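Side-chain contacts in zinc finger (CCCH type) motif-containing protein (Toxoplasma gondii, PDB 7NG2), which probably reads N6-methyladenosine in mRNA through the YTH domain described here, within a larger CPSF4 polyadenylation factor that also carries CCCH zinc fingers: residues 114-119 with 137-142; 33-38 with 80-85; 5-10 with 71-76; 15-20 with 43-48; 25-30 with 100-105. All coordinates share one frame; numbering follows the deposited sequence. Where two conformers were deposited one is given.

Contact 1: residues 114-119 with 137-142; sequences GKVTNP and PALGSL
The bond from S141 N to P137 O, 2.8 Å long, belongs to the opening turn of helix 137-149, and this turn carries L139 on the flank that meets V116. Between the side chains the meeting is apolar. V116 and L139 reach toward each other tip to tip: V116 CG1 lies 3.8 Å from L139 CD1 and 4.0 Å from L139 CD2, so a single methyl of the valine sits against both ends of the leucine fork. In V116, CG1 is turned anti to the backbone N (chi1 173°), which aims this branch at the helix. L139 likewise sends CG anti to its own N (chi1 174°), stretching the fork away from the helix axis. L139 CD2 also comes within 4.1 Å of T117 O, a loose contact. The T117 side chain starts in the opposite direction. Only 114 Å² is buried in all, which marks a light contact near the surface. Polar ties lie beside it: the buried N118 gives ND2 to E134 O, while N118 OD1 accepts W120 N, the bond that defines an Asx turn. V116 and N118 pair through their backbones with L126 and L124. The arrangement thus sets the edge of a small antiparallel hairpin, strands 117-118 and 124-125, against the start of the last helix of the YTH domain.

Contact 2: residues 33-38 with 80-85; sequences HGVWAT and PQLFPG
H33 closes helix 24-33 and meets F83 in two ways. Its CB stands over one face of the phenyl ring, 4.2 Å from the centroid and 22° off the ring normal, the geometry of a CH-pi contact offset toward the rim. The carbonyl H33 O lies 3.5 Å from F83 CE2. The two rings are oblique, centroids 5.2 Å apart and planes at 46°. G34 then leaves the helix with positive phi and turns the chain into the short strand 35-36. V35 points at the loop, and V35 CA lies 7.9 Å from F83 CA, the closest approach of the two backbones. V35 CG2, anti to the backbone N, touches L82 CD2 at 3.8 Å, the two side chains lying alongside with their ends pointing opposite ways. V35 CB also approaches F83 CD2 at 4.2 Å, obliquely to the ring. V35 is thus met by two consecutive loop residues, L82 and F83. L82 O is held by N97 ND2. W36 starts away from this loop, into the domain, where its indole makes edge-to-face pairs with F60 and W87. The loop thus packs against the outer side of an edge strand whose next residue faces inward. In YTH domains of known complexes, tryptophans at the positions of W36 and W87 line the aromatic cage for N6-methyladenosine, so this loop probably packs behind one wall of that pocket.

Contact 3: residues 5-10 with 71-76; sequences GHVASP and FGRMMS
V7 lays its two methyls against two residues of strand 67-74. V7 CG1 reaches R73 CD at 4.1 Å, on the aliphatic part of the arginine, as the two side chains cross obliquely. V7 CG2 comes to F71 CE2 at 4.5 Å, near the plane of the phenyl ring, so it faces the ring's edge and the contact is slack. The valine can serve both because F71 and R73 project from the same side of the strand, with G72 between them. V7 itself is placed by a type I beta turn from H6 to S9, closed by S9 N to H6 O at 3.0 Å. A second bond stiffens the turn: A8 N donates to H6 ND1 at 2.9 Å and 162°, from a position tilted out of the imidazole plane. The N-terminal arm is thereby pressed on the main mixed sheet of the YTH domain, where strand 67-74 runs antiparallel to both neighbours, 55-62 and 98-109; V7 also touches H55, L57 and L103 there. R73 is extended from CG to NE, its CG anti to the backbone N (chi1 -176°), and this carries the buried guanidinium past V7. NH2 bonds D54 O and G1 O, and NE bonds H55 ND1. R73 NH1 adds a weak bond to M75 SD, 3.4 Å away and at the edge of the guanidinium plane. The F71 ring meanwhile packs on C144, M147 and S148 of helix 137-149.

Contact 4: residues 15-20 with 43-48; sequences RFFIIK and SRKLSN
Strand 14-21 and helix 40-52 come nearest at F17 and L46, with F17 CA 8.5 Å from L46 CA, a spacing that leaves room for side chains between the two backbones. One branch of L46 enters this space. Its CD2 lies over a face of the F17 ring, 3.6 Å from the centroid and 18° off the normal, displaced a little toward the rim; the nearest ring atom to L46 CD2, F17 CD1, is 3.5 Å away. This is a close CH-pi contact, in which the two side chains run antiparallel alongside one another. L46 sets out to the side of the strand, but with CG anti to the carbonyl carbon (chi1 -67°) its end swings back over the ring. K45 supplies the other touch: K45 CG lies 4.1 Å from F17 CE2, oblique to the ring. Beyond CG the lysine bends at chi3 and takes NZ to G132 O, so only its aliphatic part meets the phenylalanine. One turn of the same helix is tied by S43 O, which accepts both S47 N at 2.9 Å and S47 OG at 2.7 Å from opposite faces of its plane. F17 also packs on V56, A49 and E134, while R15 makes a salt bridge to E134 through NE. Through these contacts helix 40-52 packs on the mixed sheet of the YTH domain; it leads into strand 55-62, the parallel neighbour of strand 14-21. With the K45 ammonium and the S43 and S47 hydroxyls bonded elsewhere, adhesion between F17 and L46 rests on dispersion and methyl-to-ring attraction.

Contact 5: residues 25-30 with 100-105; sequences SNIYTS and VMWLKQ
Two torsions bring S30 and W102 together: S30 holds OG anti to its backbone N (chi1 -177°), and W102 sets CG anti to its carbonyl carbon (chi1 -82°), which sends the indole across to the helix. The result is a hydrogen bond from W102 NE1 to S30 OG, 3.0 Å long and nearly straight at 170°, with the oxygen in the indole plane. S30 OG has a second partner, the carbonyl V35 O; since a carbonyl can only accept, the hydroxyl donates to V35 O and accepts from the indole N-H. The buried hydroxyl is thus satisfied as donor and acceptor, and the bond to it fixes the rotation of the ring. S30 also touches with its backbone: S30 O lies 3.8 Å from W102 CD1. This seats helix 24-33 on the main mixed sheet of the YTH domain, where strand 98-109 runs between strands 35-36 and 67-74. Within that strand L103 and K104 both face F71, a classic beta bulge one residue beyond the tryptophan, and K104 O lies in plane at the indole edge. On the benzo side, I27 CG2 comes to W102 CH2 at 3.8 Å and to W102 CZ2 at 4.0 Å, oblique to the ring, with the two side chains crossing at about a right angle. I27 was deposited in two conformers, so this touch is less certain than the polar one. F60 stacks on the indole, and I31 packs against it from the helix.

Contacts 2 and 5 have the closest centres, about 12 Å apart: G34 O meets V100 N at 2.9 Å, and W36 rests on S30. Contact 3 joins contact 5 through the adjacent strands, with F71 O to L103 N at 2.8 Å. Contact 4 reaches contact 2 where W36 NE1 lies 3.3 Å from I19 CG2, so the probable cage wall at W36 lies between contacts 4 and 5, which do not touch each other (nearest atoms about 6 Å apart). Contact 1 is peripheral: its centre is about 29 Å from that of contact 2, across the chain's centre, yet F16 of contact 4 packs on P137, G140 and S141.

Contact 1: residues 114-119 with 137-142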
# COMPACT_ATOMS: atom_id res chain seq x y z
N GLY A 114 1.60 -10.38 -16.86
CA GLY A 114 1.40 -11.74 -17.32
C GLY A 114 0.82 -12.61 -16.22
O GLY A 114 0.07 -12.17 -15.35
N LYS A 115 1.21 -13.88 -16.25
CA LYS A 115 0.69 -14.89 -15.33
C LYS A 115 1.48 -14.80 -14.03
O LYS A 115 2.45 -15.52 -13.79
CB LYS A 115 0.87 -16.27 -15.94
CG LYS A 115 0.66 -16.33 -17.44
CD LYS A 115 1.23 -17.62 -18.01
CE LYS A 115 0.21 -18.73 -18.07
NZ LYS A 115 0.09 -19.27 -19.46
N VAL A 116 1.06 -13.88 -13.17
CA VAL A 116 1.66 -13.74 -11.84
C VAL A 116 0.68 -14.25 -10.81
O VAL A 116 -0.46 -13.77 -10.74
CB VAL A 116 2.08 -12.29 -11.54
CG1 VAL A 116 2.54 -12.17 -10.10
CG2 VAL A 116 3.18 -11.86 -12.47
N THR A 117 1.11 -15.21 -10.00
CA THR A 117 0.32 -15.70 -8.89
C THR A 117 1.05 -15.44 -7.59
O THR A 117 2.28 -15.28 -7.56
CB THR A 117 0.01 -17.20 -9.03
OG1 THR A 117 1.23 -17.93 -9.15
CG2 THR A 117 -0.84 -17.44 -10.27
N ASN A 118 0.29 -15.40 -6.51
CA ASN A 118 0.84 -15.12 -5.20
C ASN A 118 0.84 -16.39 -4.37
O ASN A 118 -0.24 -16.82 -3.92
CB ASN A 118 -0.01 -14.04 -4.52
CG ASN A 118 0.54 -13.63 -3.18
OD1 ASN A 118 1.50 -14.22 -2.67
ND2 ASN A 118 -0.08 -12.62 -2.58
N PRO A 119 2.00 -17.01 -4.11
CA PRO A 119 2.02 -18.25 -3.32
C PRO A 119 1.58 -18.06 -1.89
O PRO A 119 1.29 -19.05 -1.21
CB PRO A 119 3.48 -18.70 -3.40
CG PRO A 119 4.24 -17.44 -3.61
CD PRO A 119 3.35 -16.56 -4.47
N PRO A 137 8.49 -11.31 -0.49
CA PRO A 137 9.42 -10.20 -0.74
C PRO A 137 10.01 -10.18 -2.14
O PRO A 137 10.22 -9.09 -2.68
CB PRO A 137 10.50 -10.38 0.34
CG PRO A 137 10.43 -11.84 0.69
CD PRO A 137 8.97 -12.20 0.59
N ALA A 138 10.29 -11.34 -2.76
CA ALA A 138 10.84 -11.30 -4.11
C ALA A 138 9.85 -10.67 -5.08
O ALA A 138 10.22 -9.80 -5.88
CB ALA A 138 11.27 -12.69 -4.58
N LEU A 139 8.58 -11.07 -5.01
CA LEU A 139 7.56 -10.47 -5.87
C LEU A 139 7.30 -9.02 -5.48
O LEU A 139 7.23 -8.15 -6.35
CB LEU A 139 6.27 -11.29 -5.80
CG LEU A 139 5.05 -10.74 -6.54
CD1 LEU A 139 5.32 -10.51 -8.02
CD2 LEU A 139 3.87 -11.68 -6.33
N GLY A 140 7.17 -8.74 -4.18
CA GLY A 140 6.91 -7.37 -3.76
C GLY A 140 8.00 -6.42 -4.20
O GLY A 140 7.73 -5.33 -4.70
N SER A 141 9.26 -6.83 -4.04
CA SER A 141 10.37 -5.99 -4.47
C SER A 141 10.30 -5.71 -5.96
O SER A 141 10.51 -4.58 -6.40
CB SER A 141 11.69 -6.66 -4.09
OG SER A 141 12.79 -5.94 -4.60
N LEU A 142 10.00 -6.74 -6.76
CA LEU A 142 9.92 -6.56 -8.20
C LEU A 142 8.74 -5.67 -8.60
O LEU A 142 8.88 -4.83 -9.49
CB LEU A 142 9.84 -7.92 -8.89
CG LEU A 142 11.21 -8.60 -9.00
CD1 LEU A 142 11.08 -10.00 -9.55
CD2 LEU A 142 12.13 -7.75 -9.87

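Contact 2: residues 33-38 with 80-85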
# COMPACT_ATOMS: atom_id res chain seq x y z
N HIS A 33 -2.58 14.22 1.72
CA HIS A 33 -2.34 14.38 3.15
C HIS A 33 -1.45 13.31 3.77
O HIS A 33 -1.16 13.39 4.97
CB HIS A 33 -3.67 14.49 3.90
CG HIS A 33 -4.50 15.65 3.46
ND1 HIS A 33 -4.11 16.96 3.68
CD2 HIS A 33 -5.68 15.71 2.80
CE1 HIS A 33 -5.03 17.77 3.19
NE2 HIS A 33 -5.99 17.04 2.65
N GLY A 34 -1.00 12.32 3.01
CA GLY A 34 -0.08 11.33 3.53
C GLY A 34 -0.71 10.46 4.61
O GLY A 34 -0.13 10.28 5.68
N VAL A 35 -1.88 9.89 4.32
CA VAL A 35 -2.68 9.25 5.35
C VAL A 35 -3.44 8.08 4.74
O VAL A 35 -3.83 8.11 3.57
CB VAL A 35 -3.62 10.28 6.03
CG1 VAL A 35 -4.60 10.87 5.01
CG2 VAL A 35 -4.36 9.67 7.22
N TRP A 36 -3.68 7.05 5.55
CA TRP A 36 -4.53 5.94 5.16
C TRP A 36 -5.20 5.39 6.41
O TRP A 36 -4.79 5.67 7.53
CB TRP A 36 -3.73 4.83 4.44
CG TRP A 36 -4.61 3.89 3.70
CD1 TRP A 36 -4.79 2.56 3.95
CD2 TRP A 36 -5.44 4.20 2.58
NE1 TRP A 36 -5.69 2.03 3.06
CE2 TRP A 36 -6.11 3.01 2.21
CE3 TRP A 36 -5.71 5.37 1.86
CZ2 TRP A 36 -7.01 2.96 1.14
CZ3 TRP A 36 -6.60 5.32 0.80
CH2 TRP A 36 -7.24 4.12 0.45
N ALA A 37 -6.25 4.58 6.19
CA ALA A 37 -6.84 3.78 7.26
C ALA A 37 -7.36 2.51 6.63
O ALA A 37 -7.72 2.48 5.45
CB ALA A 37 -7.96 4.53 8.00
N THR A 38 -7.42 1.44 7.42
CA THR A 38 -7.87 0.16 6.92
C THR A 38 -8.75 -0.52 7.97
O THR A 38 -8.99 0.03 9.05
CB THR A 38 -6.67 -0.68 6.44
OG1 THR A 38 -7.12 -1.85 5.76
CG2 THR A 38 -5.81 -1.09 7.62
N PRO A 80 -5.06 7.94 16.69
CA PRO A 80 -6.38 8.60 16.76
C PRO A 80 -6.34 10.11 16.52
O PRO A 80 -7.38 10.69 16.22
CB PRO A 80 -6.87 8.27 18.17
CG PRO A 80 -6.12 7.03 18.55
CD PRO A 80 -4.77 7.17 17.91
N GLN A 81 -5.18 10.76 16.64
CA GLN A 81 -5.09 12.20 16.44
C GLN A 81 -4.67 12.60 15.04
O GLN A 81 -4.53 13.79 14.76
CB GLN A 81 -4.13 12.82 17.47
CG GLN A 81 -4.43 12.47 18.92
CD GLN A 81 -5.91 12.56 19.26
OE1 GLN A 81 -6.59 13.51 18.88
NE2 GLN A 81 -6.41 11.55 19.97
N LEU A 82 -4.47 11.64 14.14
CA LEU A 82 -4.07 11.96 12.77
C LEU A 82 -5.32 12.17 11.93
O LEU A 82 -6.14 11.25 11.78
CB LEU A 82 -3.21 10.85 12.19
CG LEU A 82 -2.73 11.07 10.75
CD1 LEU A 82 -1.79 12.26 10.69
CD2 LEU A 82 -2.05 9.82 10.25
N PHE A 83 -5.46 13.38 11.37
CA PHE A 83 -6.59 13.79 10.53
C PHE A 83 -7.91 13.17 10.97
O PHE A 83 -8.56 12.47 10.19
CB PHE A 83 -6.30 13.53 9.05
CG PHE A 83 -5.18 14.38 8.51
CD1 PHE A 83 -5.37 15.72 8.25
CD2 PHE A 83 -3.93 13.83 8.28
CE1 PHE A 83 -4.34 16.51 7.76
CE2 PHE A 83 -2.89 14.61 7.80
CZ PHE A 83 -3.10 15.95 7.54
N PRO A 84 -8.36 13.43 12.20
CA PRO A 84 -9.56 12.74 12.69
C PRO A 84 -10.77 13.03 11.80
O PRO A 84 -11.05 14.18 11.47
CB PRO A 84 -9.75 13.32 14.10
CG PRO A 84 -8.40 13.80 14.50
CD PRO A 84 -7.75 14.28 13.23
N GLY A 85 -11.45 11.96 11.39
CA GLY A 85 -12.68 12.05 10.62
C GLY A 85 -12.51 12.34 9.14
O GLY A 85 -13.52 12.57 8.46

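Contact 3: residues 5-10 with 71-76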
# COMPACT_ATOMS: atom_id res chain seq x y z
N GLY A 5 17.19 3.81 5.69
CA GLY A 5 17.73 3.68 4.35
C GLY A 5 16.59 3.77 3.37
O GLY A 5 15.41 3.81 3.75
N HIS A 6 16.95 3.83 2.10
CA HIS A 6 15.96 3.88 1.04
C HIS A 6 15.26 2.53 0.93
O HIS A 6 15.88 1.48 1.13
CB HIS A 6 16.65 4.21 -0.28
CG HIS A 6 15.71 4.62 -1.37
ND1 HIS A 6 15.04 3.71 -2.16
CD2 HIS A 6 15.31 5.85 -1.77
CE1 HIS A 6 14.27 4.37 -3.02
NE2 HIS A 6 14.42 5.66 -2.80
N VAL A 7 13.97 2.55 0.59
CA VAL A 7 13.21 1.30 0.53
C VAL A 7 13.71 0.38 -0.57
O VAL A 7 13.41 -0.82 -0.54
CB VAL A 7 11.69 1.52 0.36
CG1 VAL A 7 11.11 2.32 1.51
CG2 VAL A 7 11.39 2.18 -0.98
N ALA A 8 14.45 0.90 -1.54
CA ALA A 8 14.98 0.06 -2.61
C ALA A 8 16.33 -0.55 -2.26
O ALA A 8 16.83 -1.39 -3.02
CB ALA A 8 15.09 0.86 -3.92
N SER A 9 16.93 -0.17 -1.14
CA SER A 9 18.25 -0.68 -0.80
C SER A 9 18.14 -2.09 -0.20
O SER A 9 17.22 -2.38 0.55
CB SER A 9 18.94 0.24 0.19
OG SER A 9 19.22 1.49 -0.42
N PRO A 10 19.11 -2.96 -0.51
CA PRO A 10 18.92 -4.39 -0.21
C PRO A 10 19.09 -4.79 1.25
O PRO A 10 18.56 -5.84 1.64
CB PRO A 10 19.97 -5.07 -1.09
CG PRO A 10 21.03 -4.03 -1.27
CD PRO A 10 20.31 -2.71 -1.32
N PHE A 71 2.84 3.15 -4.88
CA PHE A 71 3.14 2.51 -3.61
C PHE A 71 3.68 3.53 -2.63
O PHE A 71 4.15 4.60 -3.02
CB PHE A 71 4.06 1.28 -3.74
CG PHE A 71 5.48 1.60 -4.16
CD1 PHE A 71 5.81 1.67 -5.51
CD2 PHE A 71 6.49 1.78 -3.22
CE1 PHE A 71 7.12 1.93 -5.91
CE2 PHE A 71 7.78 2.04 -3.62
CZ PHE A 71 8.10 2.12 -4.97
N GLY A 72 3.58 3.19 -1.35
CA GLY A 72 4.06 4.06 -0.30
C GLY A 72 4.60 3.27 0.87
O GLY A 72 4.49 2.04 0.92
N ARG A 73 5.22 3.98 1.80
CA ARG A 73 5.74 3.39 3.03
C ARG A 73 4.84 3.78 4.19
O ARG A 73 4.46 4.95 4.33
CB ARG A 73 7.17 3.88 3.29
CG ARG A 73 7.82 3.25 4.51
CD ARG A 73 9.19 3.84 4.77
NE ARG A 73 9.92 3.14 5.82
CZ ARG A 73 9.82 3.41 7.12
NH1 ARG A 73 9.01 4.38 7.54
NH2 ARG A 73 10.54 2.72 8.01
N MET A 74 4.48 2.80 5.01
CA MET A 74 3.79 3.09 6.26
C MET A 74 4.75 3.80 7.20
O MET A 74 5.84 3.30 7.48
CB MET A 74 3.31 1.78 6.88
CG MET A 74 2.51 1.92 8.15
SD MET A 74 1.96 0.30 8.69
CE MET A 74 1.01 0.74 10.14
N MET A 75 4.35 4.97 7.70
CA MET A 75 5.25 5.82 8.47
C MET A 75 4.93 5.88 9.95
O MET A 75 5.77 6.36 10.73
CB MET A 75 5.21 7.26 7.92
CG MET A 75 5.57 7.39 6.44
SD MET A 75 7.22 6.79 6.03
CE MET A 75 8.25 7.98 6.89
N SER A 76 3.76 5.42 10.36
CA SER A 76 3.39 5.48 11.76
C SER A 76 2.40 4.36 12.05
O SER A 76 1.80 3.79 11.14
CB SER A 76 2.76 6.83 12.12
OG SER A 76 1.38 6.89 11.74

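Contact 4: residues 15-20 with 43-48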
# COMPACT_ATOMS: atom_id res chain seq x y z
N ARG A 15 8.34 -5.77 4.19
CA ARG A 15 7.11 -6.51 3.96
C ARG A 15 6.24 -5.67 3.04
O ARG A 15 6.30 -4.44 3.06
CB ARG A 15 6.39 -6.85 5.27
CG ARG A 15 7.16 -7.88 6.10
CD ARG A 15 6.52 -8.18 7.44
NE ARG A 15 5.28 -8.93 7.27
CZ ARG A 15 4.55 -9.36 8.29
NH1 ARG A 15 4.94 -9.10 9.53
NH2 ARG A 15 3.45 -10.04 8.06
N PHE A 16 5.43 -6.34 2.23
CA PHE A 16 4.70 -5.72 1.13
C PHE A 16 3.23 -6.14 1.19
O PHE A 16 2.93 -7.34 1.18
CB PHE A 16 5.27 -6.19 -0.22
CG PHE A 16 6.73 -5.90 -0.42
CD1 PHE A 16 7.70 -6.77 0.05
CD2 PHE A 16 7.13 -4.76 -1.10
CE1 PHE A 16 9.05 -6.51 -0.16
CE2 PHE A 16 8.48 -4.50 -1.32
CZ PHE A 16 9.44 -5.38 -0.83
N PHE A 17 2.33 -5.17 1.23
CA PHE A 17 0.91 -5.45 1.35
C PHE A 17 0.16 -4.72 0.25
O PHE A 17 0.45 -3.56 -0.04
CB PHE A 17 0.35 -4.99 2.70
CG PHE A 17 0.97 -5.69 3.87
CD1 PHE A 17 2.13 -5.21 4.45
CD2 PHE A 17 0.39 -6.85 4.37
CE1 PHE A 17 2.71 -5.87 5.53
CE2 PHE A 17 0.98 -7.51 5.45
CZ PHE A 17 2.14 -7.01 6.03
N ILE A 18 -0.81 -5.40 -0.36
CA ILE A 18 -1.70 -4.78 -1.34
C ILE A 18 -2.85 -4.09 -0.60
O ILE A 18 -3.45 -4.66 0.31
CB ILE A 18 -2.20 -5.83 -2.36
CG1 ILE A 18 -0.98 -6.35 -3.14
CG2 ILE A 18 -3.25 -5.23 -3.31
CD1 ILE A 18 -1.22 -7.51 -4.06
N ILE A 19 -3.12 -2.85 -0.98
CA ILE A 19 -4.20 -2.04 -0.41
C ILE A 19 -5.22 -1.81 -1.51
O ILE A 19 -4.87 -1.36 -2.61
CB ILE A 19 -3.65 -0.69 0.08
CG1 ILE A 19 -2.70 -0.89 1.26
CG2 ILE A 19 -4.80 0.26 0.41
CD1 ILE A 19 -3.38 -1.40 2.50
N LYS A 20 -6.48 -2.09 -1.22
CA LYS A 20 -7.57 -1.82 -2.15
C LYS A 20 -8.34 -0.58 -1.69
O LYS A 20 -8.45 -0.31 -0.50
CB LYS A 20 -8.52 -3.01 -2.25
CG LYS A 20 -7.88 -4.31 -2.76
CD LYS A 20 -7.29 -4.18 -4.17
CE LYS A 20 -8.39 -4.02 -5.20
NZ LYS A 20 -7.83 -4.13 -6.58
N SER A 43 -5.50 -3.40 10.30
CA SER A 43 -4.77 -2.42 11.10
C SER A 43 -3.85 -3.12 12.09
O SER A 43 -2.70 -2.69 12.28
CB SER A 43 -5.76 -1.54 11.86
OG SER A 43 -6.48 -0.68 10.99
N ARG A 44 -4.33 -4.19 12.72
CA ARG A 44 -3.48 -4.92 13.65
C ARG A 44 -2.34 -5.59 12.91
O ARG A 44 -1.18 -5.55 13.36
CB ARG A 44 -4.31 -5.95 14.41
CG ARG A 44 -3.55 -6.61 15.54
CD ARG A 44 -3.93 -5.99 16.88
NE ARG A 44 -3.64 -4.56 16.94
CZ ARG A 44 -2.44 -4.06 17.22
NH1 ARG A 44 -1.43 -4.88 17.45
NH2 ARG A 44 -2.25 -2.75 17.25
N LYS A 45 -2.63 -6.20 11.76
CA LYS A 45 -1.62 -6.87 10.95
C LYS A 45 -0.53 -5.89 10.51
O LYS A 45 0.67 -6.19 10.60
CB LYS A 45 -2.30 -7.51 9.75
CG LYS A 45 -1.36 -8.21 8.79
CD LYS A 45 -2.15 -9.14 7.90
CE LYS A 45 -3.00 -8.37 6.91
NZ LYS A 45 -3.89 -9.27 6.11
N LEU A 46 -0.94 -4.72 10.01
CA LEU A 46 0.04 -3.72 9.58
C LEU A 46 0.81 -3.16 10.76
O LEU A 46 2.01 -2.87 10.64
CB LEU A 46 -0.64 -2.59 8.78
CG LEU A 46 -1.22 -2.97 7.42
CD1 LEU A 46 -1.87 -1.77 6.77
CD2 LEU A 46 -0.16 -3.54 6.49
N SER A 47 0.15 -2.98 11.90
CA SER A 47 0.84 -2.48 13.09
C SER A 47 1.95 -3.43 13.50
O SER A 47 3.06 -2.99 13.83
CB SER A 47 -0.14 -2.31 14.24
OG SER A 47 -1.10 -1.31 13.96
N ASN A 48 1.66 -4.73 13.53
CA ASN A 48 2.68 -5.70 13.92
C ASN A 48 3.82 -5.75 12.91
O ASN A 48 4.97 -5.97 13.30
CB ASN A 48 2.05 -7.08 14.14
CG ASN A 48 1.19 -7.10 15.38
OD1 ASN A 48 1.30 -6.22 16.22
ND2 ASN A 48 0.33 -8.11 15.50

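Contact 5: residues 25-30 with 100-105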
# COMPACT_ATOMS: atom_id res chain seq x y z
N SER A 25 -11.17 8.86 -5.07
CA SER A 25 -11.08 10.06 -4.25
C SER A 25 -10.35 9.79 -2.94
O SER A 25 -9.67 10.68 -2.42
CB SER A 25 -12.48 10.64 -4.00
OG SER A 25 -13.30 9.75 -3.26
N ASN A 26 -10.47 8.57 -2.40
CA ASN A 26 -9.71 8.25 -1.20
C ASN A 26 -8.21 8.18 -1.48
O ASN A 26 -7.40 8.58 -0.64
CB ASN A 26 -10.23 6.94 -0.59
CG ASN A 26 -11.61 7.09 0.02
OD1 ASN A 26 -12.04 8.20 0.35
ND2 ASN A 26 -12.30 5.98 0.18
N ILE A 27 -7.83 7.66 -2.65
CA ILE A 27 -6.43 7.67 -3.06
C ILE A 27 -5.92 9.10 -3.17
O ILE A 27 -4.82 9.42 -2.69
CB ILE A 27 -6.26 6.91 -4.39
CG1 ILE A 27 -6.71 5.46 -4.25
CG2 ILE A 27 -4.80 6.99 -4.86
CD1 ILE A 27 -5.86 4.65 -3.31
N TYR A 28 -6.72 9.98 -3.78
CA TYR A 28 -6.31 11.38 -3.91
C TYR A 28 -6.10 12.01 -2.54
O TYR A 28 -5.10 12.71 -2.32
CB TYR A 28 -7.35 12.16 -4.71
CG TYR A 28 -7.58 11.64 -6.10
CD1 TYR A 28 -6.57 11.02 -6.82
CD2 TYR A 28 -8.83 11.77 -6.71
CE1 TYR A 28 -6.79 10.55 -8.11
CE2 TYR A 28 -9.06 11.29 -7.98
CZ TYR A 28 -8.03 10.68 -8.68
OH TYR A 28 -8.26 10.21 -9.95
N THR A 29 -7.01 11.76 -1.61
CA THR A 29 -6.85 12.27 -0.25
C THR A 29 -5.59 11.72 0.40
O THR A 29 -4.86 12.44 1.09
CB THR A 29 -8.09 11.91 0.57
OG1 THR A 29 -9.23 12.58 0.01
CG2 THR A 29 -7.92 12.33 2.01
N SER A 30 -5.30 10.43 0.17
CA SER A 30 -4.11 9.81 0.74
C SER A 30 -2.84 10.47 0.22
O SER A 30 -1.91 10.73 0.99
CB SER A 30 -4.12 8.32 0.40
OG SER A 30 -3.01 7.66 0.99
N VAL A 100 1.28 7.71 5.80
CA VAL A 100 1.85 7.03 4.65
C VAL A 100 2.67 8.06 3.87
O VAL A 100 2.26 9.21 3.73
CB VAL A 100 0.75 6.44 3.74
CG1 VAL A 100 1.36 5.82 2.47
CG2 VAL A 100 -0.06 5.42 4.49
N MET A 101 3.83 7.63 3.38
CA MET A 101 4.65 8.44 2.48
C MET A 101 4.53 7.80 1.10
O MET A 101 5.03 6.68 0.89
CB MET A 101 6.09 8.44 2.96
CG MET A 101 7.10 9.07 2.01
SD MET A 101 8.81 9.03 2.61
CE MET A 101 8.72 10.14 4.01
N TRP A 102 3.86 8.47 0.17
CA TRP A 102 3.80 7.95 -1.18
C TRP A 102 5.18 8.03 -1.82
O TRP A 102 5.86 9.06 -1.74
CB TRP A 102 2.75 8.70 -2.00
CG TRP A 102 1.36 8.19 -1.75
CD1 TRP A 102 0.58 8.41 -0.64
CD2 TRP A 102 0.58 7.35 -2.61
NE1 TRP A 102 -0.62 7.77 -0.77
CE2 TRP A 102 -0.65 7.11 -1.97
CE3 TRP A 102 0.81 6.78 -3.87
CZ2 TRP A 102 -1.66 6.33 -2.54
CZ3 TRP A 102 -0.20 6.01 -4.44
CH2 TRP A 102 -1.41 5.79 -3.77
N LEU A 103 5.62 6.92 -2.40
CA LEU A 103 6.94 6.81 -2.99
C LEU A 103 6.93 6.70 -4.50
O LEU A 103 7.97 6.88 -5.14
CB LEU A 103 7.68 5.59 -2.40
CG LEU A 103 7.91 5.72 -0.89
CD1 LEU A 103 8.43 4.42 -0.29
CD2 LEU A 103 8.86 6.88 -0.60
N LYS A 104 5.77 6.38 -5.09
CA LYS A 104 5.62 6.39 -6.54
C LYS A 104 4.14 6.53 -6.85
O LYS A 104 3.31 5.92 -6.18
CB LYS A 104 6.13 5.09 -7.17
CG LYS A 104 6.10 5.07 -8.69
CD LYS A 104 7.06 6.09 -9.29
CE LYS A 104 7.14 5.99 -10.80
NZ LYS A 104 8.28 6.81 -11.33
N GLN A 105 3.83 7.36 -7.84
CA GLN A 105 2.53 7.37 -8.50
C GLN A 105 2.76 6.93 -9.94
O GLN A 105 3.62 7.48 -10.63
CB GLN A 105 1.93 8.78 -8.51
CG GLN A 105 1.62 9.32 -7.13
CD GLN A 105 1.15 10.76 -7.16
OE1 GLN A 105 0.19 11.10 -7.85
NE2 GLN A 105 1.81 11.61 -6.39